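Local coordinates for lasso peptide isopeptidase AtxE2 (Asticcacaulis excentricus, PDB 5TXE), which hydrolyses the isopeptide bond of the lasso peptides Astexin-2 and Astexin-3, recognising their threaded shape and converting them to linear peptides, at residues Arg68-Gln73 with Ser385-Pro390; Ile362-Gln365 with Pro371-Leu374; Val193-Glu198 with Pro221-Pro226. The protein carries 1 engineered substitution. All blocks are in the same frame, centred on the assembly; numbering follows the deposited sequence.

From the N terminus, residues 68-73 find their partner, 385-390, 312 residues later; contact 1 closes a very long loop and ties the first antiparallel sheet to the last in what is, as in prolyl oligopeptidase relatives, probably a beta-propeller. Contact 3 (193-198 with 221-226) opens and closes inside that loop, packing a helix against the returning chain between strands 183-188 and 230-235. Contact 2 (362-365 with 371-374) follows in series, also nested within contact 1, and closes a short loop between neighbouring strands 360-367 and 373-378 of the last sheet; none of the three cross. Contacts 1 and 2 touch through Leu-374; the centre of contact 3 lies about 41 Å from that of contact 1.

Contact 1 of 3, residues Arg68-Gln73 with Ser385-Pro390; sequences RYVAFQ and SPLYDP
Phe-72 and Tyr-388 make the larger part of this interface, an aromatic pair between two strands whose backbones stay well apart, with 10.1 Å from Val-70 CA to Leu-387 CA. The rings meet obliquely: their centroids are 5.3 Å apart and their planes are inclined at 57°. The far end of the phenylalanine does the touching, its CZ lying 3.5 Å from Tyr-388 CD2, while Phe-72 CE2 comes equally near CD2 and CE2 of Tyr-388, at 3.7 Å; of these two, Tyr-388 CE2 lies at the edge of the Phe-72 ring, in its plane. Tyr-388 is brought there by a first torsion of 178°, which swings CG away from its own backbone N and sends the ring out toward strand 69-78.

The two strands belong to the first and last antiparallel sheets of the propeller expected of a prolyl oligopeptidase relative, so the contact is side-chain packing between blades where the ring of blades closes. Strand 384-388 meets this junction at a classic beta bulge: Leu-387 and Tyr-388 together face the single residue Leu-374, and both of these neighbours can point toward strand 69-78.

Leu-387 supplies the aliphatic counterpart of the aromatic pair. Its CD2 meets Val-70 CG1 tip to tip at 4.1 Å, a looser touch than that of the rings.

The one polar group considered here is the phenol OH of Tyr-388, hydrogen-bonded to NH2 of Arg-87, on strand 83-92, which tethers the far end of the ring to the first sheet as well. With Tyr-388 replaced by an alanine, the CZ end of Phe-72 would probably lose its aromatic neighbour and Arg-87 its phenol partner, and a gap would be likely to open between the sheets. Phe-72 also packs on Leu-374 and Val-89.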
ATOM      1  N   ARG A  68      -5.138 -20.001  21.437  1.00 42.06           N
ATOM      2  CA  ARG A  68      -4.408 -19.423  22.564  1.00 46.20           C
ATOM      3  C   ARG A  68      -3.162 -18.627  22.185  1.00 41.95           C
ATOM      4  O   ARG A  68      -2.641 -17.905  23.012  1.00 38.36           O
ATOM      5  CB  ARG A  68      -4.100 -20.510  23.613  1.00 57.62           C
ATOM      6  CG  ARG A  68      -5.381 -20.884  24.421  1.00 65.10           C
ATOM      7  CD  ARG A  68      -5.246 -21.893  25.581  1.00 74.38           C
ATOM      8  NE  ARG A  68      -4.226 -22.885  25.227  1.00 84.38           N
ATOM      9  CZ  ARG A  68      -3.140 -23.166  25.946  1.00 87.61           C
ATOM     10  NH1 ARG A  68      -2.928 -22.590  27.128  1.00 88.80           N
ATOM     11  NH2 ARG A  68      -2.263 -24.051  25.482  1.00 81.38           N
ATOM     12  N   TYR A  69      -2.691 -18.773  20.943  1.00 39.19           N
ATOM     13  CA  TYR A  69      -1.492 -18.072  20.479  1.00 41.84           C
ATOM     14  C   TYR A  69      -1.744 -17.382  19.141  1.00 37.88           C
ATOM     15  O   TYR A  69      -2.585 -17.814  18.355  1.00 36.41           O
ATOM     16  CB  TYR A  69      -0.294 -19.041  20.390  1.00 42.31           C
ATOM     17  CG  TYR A  69       0.086 -19.561  21.738  1.00 49.61           C
ATOM     18  CD1 TYR A  69       0.934 -18.835  22.565  1.00 50.54           C
ATOM     19  CD2 TYR A  69      -0.452 -20.776  22.230  1.00 55.85           C
ATOM     20  CE1 TYR A  69       1.263 -19.303  23.833  1.00 54.71           C
ATOM     21  CE2 TYR A  69      -0.132 -21.241  23.504  1.00 55.68           C
ATOM     22  CZ  TYR A  69       0.713 -20.491  24.302  1.00 57.18           C
ATOM     23  OH  TYR A  69       1.045 -20.935  25.568  1.00 63.75           O
ATOM     24  N   VAL A  70      -1.045 -16.279  18.914  1.00 35.19           N
ATOM     25  CA  VAL A  70      -1.070 -15.622  17.618  1.00 32.60           C
ATOM     26  C   VAL A  70       0.361 -15.544  17.090  1.00 33.27           C
ATOM     27  O   VAL A  70       1.280 -15.202  17.819  1.00 34.34           O
ATOM     28  CB  VAL A  70      -1.712 -14.235  17.679  1.00 30.01           C
ATOM     29  CG1 VAL A  70      -1.016 -13.301  18.636  1.00 31.30           C
ATOM     30  CG2 VAL A  70      -1.783 -13.630  16.281  1.00 33.65           C
ATOM     31  N   ALA A  71       0.529 -15.890  15.825  1.00 30.87           N
ATOM     32  CA  ALA A  71       1.814 -15.852  15.148  1.00 32.22           C
ATOM     33  C   ALA A  71       1.769 -14.809  14.019  1.00 34.33           C
ATOM     34  O   ALA A  71       0.752 -14.662  13.315  1.00 30.81           O
ATOM     35  CB  ALA A  71       2.133 -17.223  14.571  1.00 29.21           C
ATOM     36  N   PHE A  72       2.876 -14.093  13.858  1.00 33.92           N
ATOM     37  CA  PHE A  72       2.965 -12.997  12.910  1.00 33.29           C
ATOM     38  C   PHE A  72       4.430 -12.606  12.738  1.00 35.17           C
ATOM     39  O   PHE A  72       5.239 -12.888  13.619  1.00 31.26           O
ATOM     40  CB  PHE A  72       2.183 -11.791  13.428  1.00 32.93           C
ATOM     41  CG  PHE A  72       2.590 -11.337  14.813  1.00 33.69           C
ATOM     42  CD1 PHE A  72       2.166 -12.011  15.920  1.00 34.52           C
ATOM     43  CD2 PHE A  72       3.417 -10.250  14.990  1.00 30.96           C
ATOM     44  CE1 PHE A  72       2.531 -11.584  17.192  1.00 34.58           C
ATOM     45  CE2 PHE A  72       3.814  -9.836  16.240  1.00 33.63           C
ATOM     46  CZ  PHE A  72       3.362 -10.501  17.357  1.00 34.30           C
ATOM     47  N   GLN A  73       4.747 -11.945  11.616  1.00 30.70           N
ATOM     48  CA  GLN A  73       6.084 -11.437  11.295  1.00 28.06           C
ATOM     49  C   GLN A  73       6.238  -9.983  11.561  1.00 27.86           C
ATOM     50  O   GLN A  73       5.363  -9.176  11.231  1.00 29.69           O
ATOM     51  CB  GLN A  73       6.425 -11.705   9.847  1.00 28.20           C
ATOM     52  CG  GLN A  73       7.855 -11.385   9.487  1.00 29.83           C
ATOM     53  CD  GLN A  73       8.007 -11.327   7.976  1.00 30.25           C
ATOM     54  OE1 GLN A  73       8.708 -12.173   7.332  1.00 27.90           O
ATOM     55  NE2 GLN A  73       7.286 -10.356   7.371  1.00 26.59           N
ATOM     56  N   SER A 385      -8.198  -3.552  23.571  1.00 37.35           N
ATOM     57  CA  SER A 385      -7.050  -3.539  24.444  1.00 42.00           C
ATOM     58  C   SER A 385      -5.782  -3.945  23.687  1.00 41.70           C
ATOM     59  O   SER A 385      -5.840  -4.820  22.821  1.00 35.49           O
ATOM     60  CB  SER A 385      -7.281  -4.550  25.577  1.00 48.03           C
ATOM     61  OG  SER A 385      -8.589  -4.386  26.101  1.00 52.57           O
ATOM     62  N   PRO A 386      -4.628  -3.356  24.052  1.00 40.34           N
ATOM     63  CA  PRO A 386      -3.306  -3.708  23.530  1.00 41.50           C
ATOM     64  C   PRO A 386      -3.008  -5.140  23.790  1.00 37.68           C
ATOM     65  O   PRO A 386      -3.344  -5.608  24.835  1.00 37.02           O
ATOM     66  CB  PRO A 386      -2.340  -2.901  24.402  1.00 44.71           C
ATOM     67  CG  PRO A 386      -3.135  -1.810  24.980  1.00 47.24           C
ATOM     68  CD  PRO A 386      -4.551  -2.315  25.087  1.00 47.87           C
ATOM     69  N   LEU A 387      -2.454  -5.832  22.814  1.00 34.47           N
ATOM     70  CA  LEU A 387      -1.929  -7.173  23.001  1.00 35.61           C
ATOM     71  C   LEU A 387      -0.403  -7.185  22.798  1.00 36.87           C
ATOM     72  O   LEU A 387       0.303  -7.689  23.624  1.00 33.58           O
ATOM     73  CB  LEU A 387      -2.595  -8.124  22.028  1.00 36.29           C
ATOM     74  CG  LEU A 387      -2.063  -9.540  22.095  1.00 39.72           C
ATOM     75  CD1 LEU A 387      -2.337 -10.195  23.438  1.00 42.82           C
ATOM     76  CD2 LEU A 387      -2.699 -10.348  20.980  1.00 41.83           C
ATOM     77  N   TYR A 388       0.087  -6.616  21.695  1.00 38.28           N
ATOM     78  CA  TYR A 388       1.527  -6.576  21.381  1.00 38.54           C
ATOM     79  C   TYR A 388       1.892  -5.371  20.497  1.00 39.59           C
ATOM     80  O   TYR A 388       1.339  -5.216  19.403  1.00 33.10           O
ATOM     81  CB  TYR A 388       1.972  -7.853  20.664  1.00 37.65           C
ATOM     82  CG  TYR A 388       3.418  -7.839  20.289  1.00 38.99           C
ATOM     83  CD1 TYR A 388       4.381  -8.175  21.204  1.00 43.35           C
ATOM     84  CD2 TYR A 388       3.830  -7.459  19.013  1.00 43.46           C
ATOM     85  CE1 TYR A 388       5.726  -8.163  20.869  1.00 45.06           C
ATOM     86  CE2 TYR A 388       5.180  -7.418  18.649  1.00 45.69           C
ATOM     87  CZ  TYR A 388       6.130  -7.773  19.569  1.00 50.82           C
ATOM     88  OH  TYR A 388       7.466  -7.738  19.216  1.00 48.94           O
ATOM     89  N   ASP A 389       2.819  -4.538  20.971  1.00 36.79           N
ATOM     90  CA  ASP A 389       3.261  -3.378  20.220  1.00 34.33           C
ATOM     91  C   ASP A 389       4.752  -3.518  19.978  1.00 36.65           C
ATOM     92  O   ASP A 389       5.514  -3.469  20.929  1.00 35.50           O
ATOM     93  CB  ASP A 389       2.949  -2.096  20.941  1.00 33.01           C
ATOM     94  CG  ASP A 389       3.138  -0.848  20.034  1.00 35.33           C
ATOM     95  OD1 ASP A 389       3.867  -0.952  19.002  1.00 38.54           O
ATOM     96  OD2 ASP A 389       2.568   0.225  20.354  1.00 31.50           O
ATOM     97  N   PRO A 390       5.173  -3.716  18.701  1.00 36.81           N
ATOM     98  CA  PRO A 390       6.580  -3.923  18.441  1.00 35.04           C
ATOM     99  C   PRO A 390       7.334  -2.619  18.579  1.00 33.30           C
ATOM    100  O   PRO A 390       8.539  -2.643  18.490  1.00 38.08           O
ATOM    101  CB  PRO A 390       6.606  -4.430  16.980  1.00 34.18           C
ATOM    102  CG  PRO A 390       5.433  -3.788  16.353  1.00 35.48           C
ATOM    103  CD  PRO A 390       4.393  -3.665  17.447  1.00 38.11           C
TER

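Contact 2 of 3, residues Ile362-Gln365 with Pro371-Leu374; sequences ICAQ and PRRL
Gln-365 and Arg-373 form a hydrogen-bonded antiparallel pair and repeat the pairing with their side chains. In the backbone, Gln-365 N gives a bond to Arg-373 O at 2.7 Å, and Arg-373 N returns one to Gln-365 O at 3.0 Å. Beyond it, the two side chains run alongside each other, and the guanidinium takes the amide side-on: NE and NH2 both bond to OE1 of Gln-365, each at 2.8 Å. OE1 lies almost in the guanidinium plane, yet the amide is turned 54° against it. NE approaches in line with the amide C=O, at 178°, whereas NH2 sits above the carbonyl plane. The extended chain of Arg-373 from CG to NE and the bend of Gln-365 at its second torsion (-96°) bring the two groups level.

On the other face, Ala-364 and Leu-374 make the non-hydrogen-bonded pair, Ala-364 CB meeting Leu-374 CD1 at 4.0 Å. Here the backbones come close enough for a CA-H...O contact from Leu-374 CA to Cys-363 O, 3.2 Å.

Further out, a disulfide ties Cys-363 to Cys-354 on the adjoining strand. Arg-372, at the corner of the chain, forms a salt bridge with Glu-366 and reaches the backbone oxygens of Ile-49, Thr-51 and Met-52. Strands 360-367 and 373-378 are the two inner strands of a four-stranded antiparallel meander, the architecture of a propeller blade.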
ATOM      1  N   ILE A 362      -8.816 -10.894  17.491  1.00 32.98           N
ATOM      2  CA  ILE A 362      -7.428 -10.468  17.528  1.00 34.77           C
ATOM      3  C   ILE A 362      -7.082  -9.821  16.202  1.00 32.40           C
ATOM      4  O   ILE A 362      -7.204 -10.468  15.153  1.00 33.66           O
ATOM      5  CB  ILE A 362      -6.515 -11.661  17.771  1.00 37.81           C
ATOM      6  CG1 ILE A 362      -6.751 -12.124  19.217  1.00 39.93           C
ATOM      7  CG2 ILE A 362      -5.055 -11.252  17.764  1.00 35.01           C
ATOM      8  CD1 ILE A 362      -7.782 -13.167  19.440  1.00 40.11           C
ATOM      9  N   CYS A 363      -6.626  -8.589  16.267  1.00 30.28           N
ATOM     10  CA  CYS A 363      -6.404  -7.743  15.083  1.00 36.93           C
ATOM     11  C   CYS A 363      -5.047  -7.033  15.073  1.00 35.51           C
ATOM     12  O   CYS A 363      -4.494  -6.717  16.130  1.00 31.83           O
ATOM     13  CB  CYS A 363      -7.441  -6.620  15.066  1.00 38.40           C
ATOM     14  SG  CYS A 363      -9.138  -7.195  15.067  1.00 46.19           S
ATOM     15  N   ALA A 364      -4.544  -6.700  13.888  1.00 32.89           N
ATOM     16  CA  ALA A 364      -3.598  -5.604  13.825  1.00 32.89           C
ATOM     17  C   ALA A 364      -4.404  -4.326  13.800  1.00 29.84           C
ATOM     18  O   ALA A 364      -5.505  -4.307  13.287  1.00 29.79           O
ATOM     19  CB  ALA A 364      -2.727  -5.706  12.574  1.00 34.18           C
ATOM     20  N   GLN A 365      -3.835  -3.232  14.297  1.00 30.65           N
ATOM     21  CA  GLN A 365      -4.548  -1.967  14.360  1.00 28.57           C
ATOM     22  C   GLN A 365      -3.560  -0.827  14.254  1.00 26.70           C
ATOM     23  O   GLN A 365      -2.402  -0.949  14.692  1.00 28.88           O
ATOM     24  CB  GLN A 365      -5.272  -1.862  15.698  1.00 31.95           C
ATOM     25  CG  GLN A 365      -6.091  -0.586  15.901  1.00 29.39           C
ATOM     26  CD  GLN A 365      -5.361   0.498  16.671  1.00 32.59           C
ATOM     27  OE1 GLN A 365      -4.513   0.237  17.515  1.00 37.28           O
ATOM     28  NE2 GLN A 365      -5.731   1.740  16.416  1.00 32.47           N
ATOM     29  N   PRO A 371       1.457   3.399  15.365  1.00 31.68           N
ATOM     30  CA  PRO A 371       1.895   2.465  14.331  1.00 31.40           C
ATOM     31  C   PRO A 371       1.290   1.104  14.546  1.00 30.46           C
ATOM     32  O   PRO A 371       0.787   0.804  15.611  1.00 30.14           O
ATOM     33  CB  PRO A 371       3.419   2.366  14.484  1.00 30.82           C
ATOM     34  CG  PRO A 371       3.781   3.246  15.617  1.00 34.77           C
ATOM     35  CD  PRO A 371       2.562   3.915  16.188  1.00 35.20           C
ATOM     36  N   ARG A 372       1.392   0.274  13.540  1.00 24.91           N
ATOM     37  CA  ARG A 372       0.750  -0.971  13.572  1.00 30.34           C
ATOM     38  C   ARG A 372       1.163  -1.838  14.787  1.00 32.94           C
ATOM     39  O   ARG A 372       2.356  -2.065  15.066  1.00 34.72           O
ATOM     40  CB  ARG A 372       0.993  -1.717  12.263  1.00 31.53           C
ATOM     41  CG  ARG A 372      -0.083  -2.696  11.917  1.00 32.62           C
ATOM     42  CD  ARG A 372       0.108  -3.265  10.514  1.00 29.80           C
ATOM     43  NE  ARG A 372      -0.150  -2.232   9.530  1.00 28.29           N
ATOM     44  CZ  ARG A 372       0.326  -2.256   8.294  1.00 31.32           C
ATOM     45  NH1 ARG A 372       1.076  -3.269   7.869  1.00 32.14           N
ATOM     46  NH2 ARG A 372       0.031  -1.283   7.453  1.00 33.13           N
ATOM     47  N   ARG A 373       0.138  -2.344  15.473  1.00 28.88           N
ATOM     48  CA  ARG A 373       0.309  -3.216  16.596  1.00 30.15           C
ATOM     49  C   ARG A 373      -0.823  -4.217  16.622  1.00 33.24           C
ATOM     50  O   ARG A 373      -1.790  -4.113  15.839  1.00 31.28           O
ATOM     51  CB  ARG A 373       0.252  -2.372  17.853  1.00 29.95           C
ATOM     52  CG  ARG A 373      -1.070  -1.702  18.011  1.00 31.11           C
ATOM     53  CD  ARG A 373      -1.276  -1.125  19.378  1.00 30.89           C
ATOM     54  NE  ARG A 373      -2.526  -0.404  19.381  1.00 31.10           N
ATOM     55  CZ  ARG A 373      -3.052   0.269  20.423  1.00 33.31           C
ATOM     56  NH1 ARG A 373      -2.448   0.352  21.606  1.00 34.05           N
ATOM     57  NH2 ARG A 373      -4.204   0.890  20.255  1.00 30.13           N
ATOM     58  N   LEU A 374      -0.695  -5.190  17.501  1.00 32.62           N
ATOM     59  CA  LEU A 374      -1.775  -6.138  17.737  1.00 35.59           C
ATOM     60  C   LEU A 374      -2.610  -5.717  18.956  1.00 33.47           C
ATOM     61  O   LEU A 374      -2.091  -5.235  19.945  1.00 32.70           O
ATOM     62  CB  LEU A 374      -1.243  -7.529  17.961  1.00 36.83           C
ATOM     63  CG  LEU A 374      -0.927  -8.465  16.794  1.00 40.42           C
ATOM     64  CD1 LEU A 374      -0.827  -7.780  15.464  1.00 38.46           C
ATOM     65  CD2 LEU A 374       0.283  -9.290  17.110  1.00 40.83           C
TER

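Contact 3 of 3, residues Val193-Glu198 with Pro221-Pro226; sequences VEAEAE and PRVLEP
Ala-195, on helix 190-202, and Val-223, on an extended run of chain without regular structure, mark the nearest approach of the two backbones, 6.3 Å from CA to CA. The arrangement is a helical excursion from a four-stranded antiparallel sheet: the chain leaves strand 183-188, forms the helix, and passes back over it before entering strand 230-235, the antiparallel neighbour of the strand it left. At this point the alanine methyl and the forked valine side chain fill the space between the helix and the returning chain.

Val-223 carries the contact from the loop side, and it uses both branches. CG1 lies 3.7 Å from Ala-195 CB and CG2 is almost as near, at 3.8 Å, so the valine straddles the alanine methyl with its forked end. Phe-192 and Ile-199, about a turn before and a turn after Ala-195 on the helix, also touch Val-223, which thus packs against a strip along one side of the helix. Ala-195 and Glu-196 supply the middle of that strip. The packing is wholly apolar here, even the glutamate taking part through its aliphatic portion.

The loop is held from its other flank as well. Backbone hydrogen bonds join Val-223 to Ala-119 and Glu-225 to Gly-117, and the guanidinium of Arg-222 makes a cation-pi interaction with Tyr-118. That neighbouring run begins next to Trp-116, a residue important for activity that binds Astexin-3. The side chain of Val-223 is about 12 Å from the side chain of Trp-116, so the packing lies near this substrate-binding residue without Val-223 touching it.

Glu-196 passes Val-223 at about a right angle, and with CG placed opposite its own carbonyl carbon (chi1 -82°) it sets that methylene 3.9 Å from Val-223 CG2.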
ATOM      1  N   VAL A 193      10.704 -20.936 -14.512  1.00 31.22           N
ATOM      2  CA  VAL A 193      12.133 -21.188 -14.647  1.00 31.53           C
ATOM      3  C   VAL A 193      12.542 -21.718 -16.018  1.00 32.52           C
ATOM      4  O   VAL A 193      13.511 -21.257 -16.614  1.00 32.10           O
ATOM      5  CB  VAL A 193      12.618 -22.150 -13.527  1.00 35.98           C
ATOM      6  CG1 VAL A 193      14.103 -22.496 -13.697  1.00 39.36           C
ATOM      7  CG2 VAL A 193      12.436 -21.491 -12.166  1.00 35.56           C
ATOM      8  N   GLU A 194      11.822 -22.698 -16.518  1.00 32.48           N
ATOM      9  CA  GLU A 194      12.090 -23.217 -17.838  1.00 34.40           C
ATOM     10  C   GLU A 194      11.905 -22.123 -18.937  1.00 29.76           C
ATOM     11  O   GLU A 194      12.612 -22.105 -19.932  1.00 27.03           O
ATOM     12  CB  GLU A 194      11.184 -24.446 -18.122  1.00 40.09           C
ATOM     13  CG  GLU A 194      11.378 -25.605 -17.102  1.00 48.43           C
ATOM     14  CD  GLU A 194      10.210 -26.626 -17.001  1.00 55.64           C
ATOM     15  OE1 GLU A 194       9.137 -26.465 -17.672  1.00 55.44           O
ATOM     16  OE2 GLU A 194      10.384 -27.617 -16.237  1.00 55.46           O
ATOM     17  N   ALA A 195      10.898 -21.289 -18.797  1.00 26.11           N
ATOM     18  CA  ALA A 195      10.603 -20.285 -19.806  1.00 28.15           C
ATOM     19  C   ALA A 195      11.770 -19.284 -19.809  1.00 26.24           C
ATOM     20  O   ALA A 195      12.165 -18.836 -20.876  1.00 27.16           O
ATOM     21  CB  ALA A 195       9.303 -19.557 -19.511  1.00 26.62           C
ATOM     22  N   GLU A 196      12.322 -18.985 -18.637  1.00 24.39           N
ATOM     23  CA  GLU A 196      13.474 -18.122 -18.545  1.00 29.06           C
ATOM     24  C   GLU A 196      14.645 -18.709 -19.244  1.00 29.79           C
ATOM     25  O   GLU A 196      15.407 -17.975 -19.880  1.00 29.60           O
ATOM     26  CB  GLU A 196      13.835 -17.767 -17.104  1.00 32.52           C
ATOM     27  CG  GLU A 196      12.979 -16.632 -16.578  1.00 44.34           C
ATOM     28  CD  GLU A 196      13.299 -16.228 -15.133  1.00 58.77           C
ATOM     29  OE1 GLU A 196      13.535 -17.154 -14.276  1.00 64.65           O
ATOM     30  OE2 GLU A 196      13.270 -14.983 -14.858  1.00 53.24           O
ATOM     31  N   ALA A 197      14.821 -20.026 -19.163  1.00 27.10           N
ATOM     32  CA  ALA A 197      15.968 -20.626 -19.829  1.00 26.94           C
ATOM     33  C   ALA A 197      15.765 -20.614 -21.322  1.00 28.03           C
ATOM     34  O   ALA A 197      16.732 -20.422 -22.117  1.00 27.88           O
ATOM     35  CB  ALA A 197      16.242 -22.049 -19.290  1.00 28.00           C
ATOM     36  N   GLU A 198      14.527 -20.762 -21.748  1.00 25.89           N
ATOM     37  CA  GLU A 198      14.270 -20.684 -23.173  1.00 30.03           C
ATOM     38  C   GLU A 198      14.564 -19.256 -23.706  1.00 27.91           C
ATOM     39  O   GLU A 198      15.167 -19.103 -24.767  1.00 27.02           O
ATOM     40  CB  GLU A 198      12.864 -21.173 -23.521  1.00 36.95           C
ATOM     41  CG  GLU A 198      12.523 -21.246 -25.036  1.00 51.28           C
ATOM     42  CD  GLU A 198      13.481 -22.097 -25.939  1.00 63.35           C
ATOM     43  OE1 GLU A 198      13.972 -23.187 -25.505  1.00 66.36           O
ATOM     44  OE2 GLU A 198      13.730 -21.674 -27.119  1.00 65.49           O
ATOM     45  N   PRO A 221      13.209  -9.947 -22.740  1.00 22.94           N
ATOM     46  CA  PRO A 221      11.823 -10.331 -22.844  1.00 24.40           C
ATOM     47  C   PRO A 221      11.378 -10.905 -21.497  1.00 24.99           C
ATOM     48  O   PRO A 221      12.184 -11.552 -20.834  1.00 24.43           O
ATOM     49  CB  PRO A 221      11.830 -11.441 -23.883  1.00 24.35           C
ATOM     50  CG  PRO A 221      13.145 -11.401 -24.534  1.00 25.15           C
ATOM     51  CD  PRO A 221      14.065 -10.834 -23.520  1.00 23.99           C
ATOM     52  N   ARG A 222      10.124 -10.665 -21.124  1.00 24.72           N
ATOM     53  CA  ARG A 222       9.513 -11.276 -19.951  1.00 26.69           C
ATOM     54  C   ARG A 222       8.812 -12.567 -20.353  1.00 26.08           C
ATOM     55  O   ARG A 222       8.436 -12.763 -21.526  1.00 27.76           O
ATOM     56  CB  ARG A 222       8.486 -10.308 -19.357  1.00 29.09           C
ATOM     57  CG  ARG A 222       9.113  -8.969 -19.107  1.00 34.31           C
ATOM     58  CD  ARG A 222       8.962  -8.172 -17.799  1.00 47.16           C
ATOM     59  NE  ARG A 222       7.650  -7.575 -17.564  1.00 48.48           N
ATOM     60  CZ  ARG A 222       7.375  -6.471 -16.834  1.00 50.19           C
ATOM     61  NH1 ARG A 222       8.300  -5.663 -16.299  1.00 44.12           N
ATOM     62  NH2 ARG A 222       6.098  -6.138 -16.679  1.00 49.37           N
ATOM     63  N   VAL A 223       8.581 -13.413 -19.371  1.00 23.35           N
ATOM     64  CA  VAL A 223       7.851 -14.624 -19.555  1.00 24.39           C
ATOM     65  C   VAL A 223       6.372 -14.274 -19.620  1.00 26.86           C
ATOM     66  O   VAL A 223       5.832 -13.611 -18.720  1.00 25.53           O
ATOM     67  CB  VAL A 223       8.041 -15.560 -18.342  1.00 26.22           C
ATOM     68  CG1 VAL A 223       7.132 -16.769 -18.442  1.00 25.68           C
ATOM     69  CG2 VAL A 223       9.522 -15.970 -18.185  1.00 28.81           C
ATOM     70  N   LEU A 224       5.706 -14.769 -20.650  1.00 32.49           N
ATOM     71  CA  LEU A 224       4.242 -14.601 -20.830  1.00 34.75           C
ATOM     72  C   LEU A 224       3.467 -15.722 -20.140  1.00 33.87           C
ATOM     73  O   LEU A 224       3.873 -16.879 -20.168  1.00 35.27           O
ATOM     74  CB  LEU A 224       3.905 -14.648 -22.316  1.00 33.40           C
ATOM     75  CG  LEU A 224       4.640 -13.575 -23.138  1.00 40.17           C
ATOM     76  CD1 LEU A 224       4.404 -13.780 -24.652  1.00 41.98           C
ATOM     77  CD2 LEU A 224       4.210 -12.174 -22.702  1.00 34.48           C
ATOM     78  N   GLU A 225       2.309 -15.385 -19.599  1.00 33.66           N
ATOM     79  CA  GLU A 225       1.282 -16.391 -19.306  1.00 34.29           C
ATOM     80  C   GLU A 225       0.939 -17.177 -20.585  1.00 37.48           C
ATOM     81  O   GLU A 225       1.064 -16.630 -21.663  1.00 40.71           O
ATOM     82  CB  GLU A 225       0.053 -15.670 -18.772  1.00 34.28           C
ATOM     83  CG  GLU A 225       0.214 -15.181 -17.343  1.00 36.16           C
ATOM     84  CD  GLU A 225       0.397 -16.338 -16.363  1.00 40.66           C
ATOM     85  OE1 GLU A 225       0.144 -17.522 -16.724  1.00 44.87           O
ATOM     86  OE2 GLU A 225       0.777 -16.076 -15.210  1.00 41.76           O
ATOM     87  N   PRO A 226       0.474 -18.429 -20.521  1.00 40.76           N
ATOM     88  CA  PRO A 226       0.078 -19.112 -19.283  1.00 36.30           C
ATOM     89  C   PRO A 226       1.264 -19.872 -18.737  1.00 34.45           C
ATOM     90  O   PRO A 226       1.988 -20.516 -19.493  1.00 32.26           O
ATOM     91  CB  PRO A 226      -0.983 -20.118 -19.779  1.00 38.43           C
ATOM     92  CG  PRO A 226      -0.496 -20.497 -21.162  1.00 39.33           C
ATOM     93  CD  PRO A 226       0.204 -19.251 -21.729  1.00 37.09           C
TER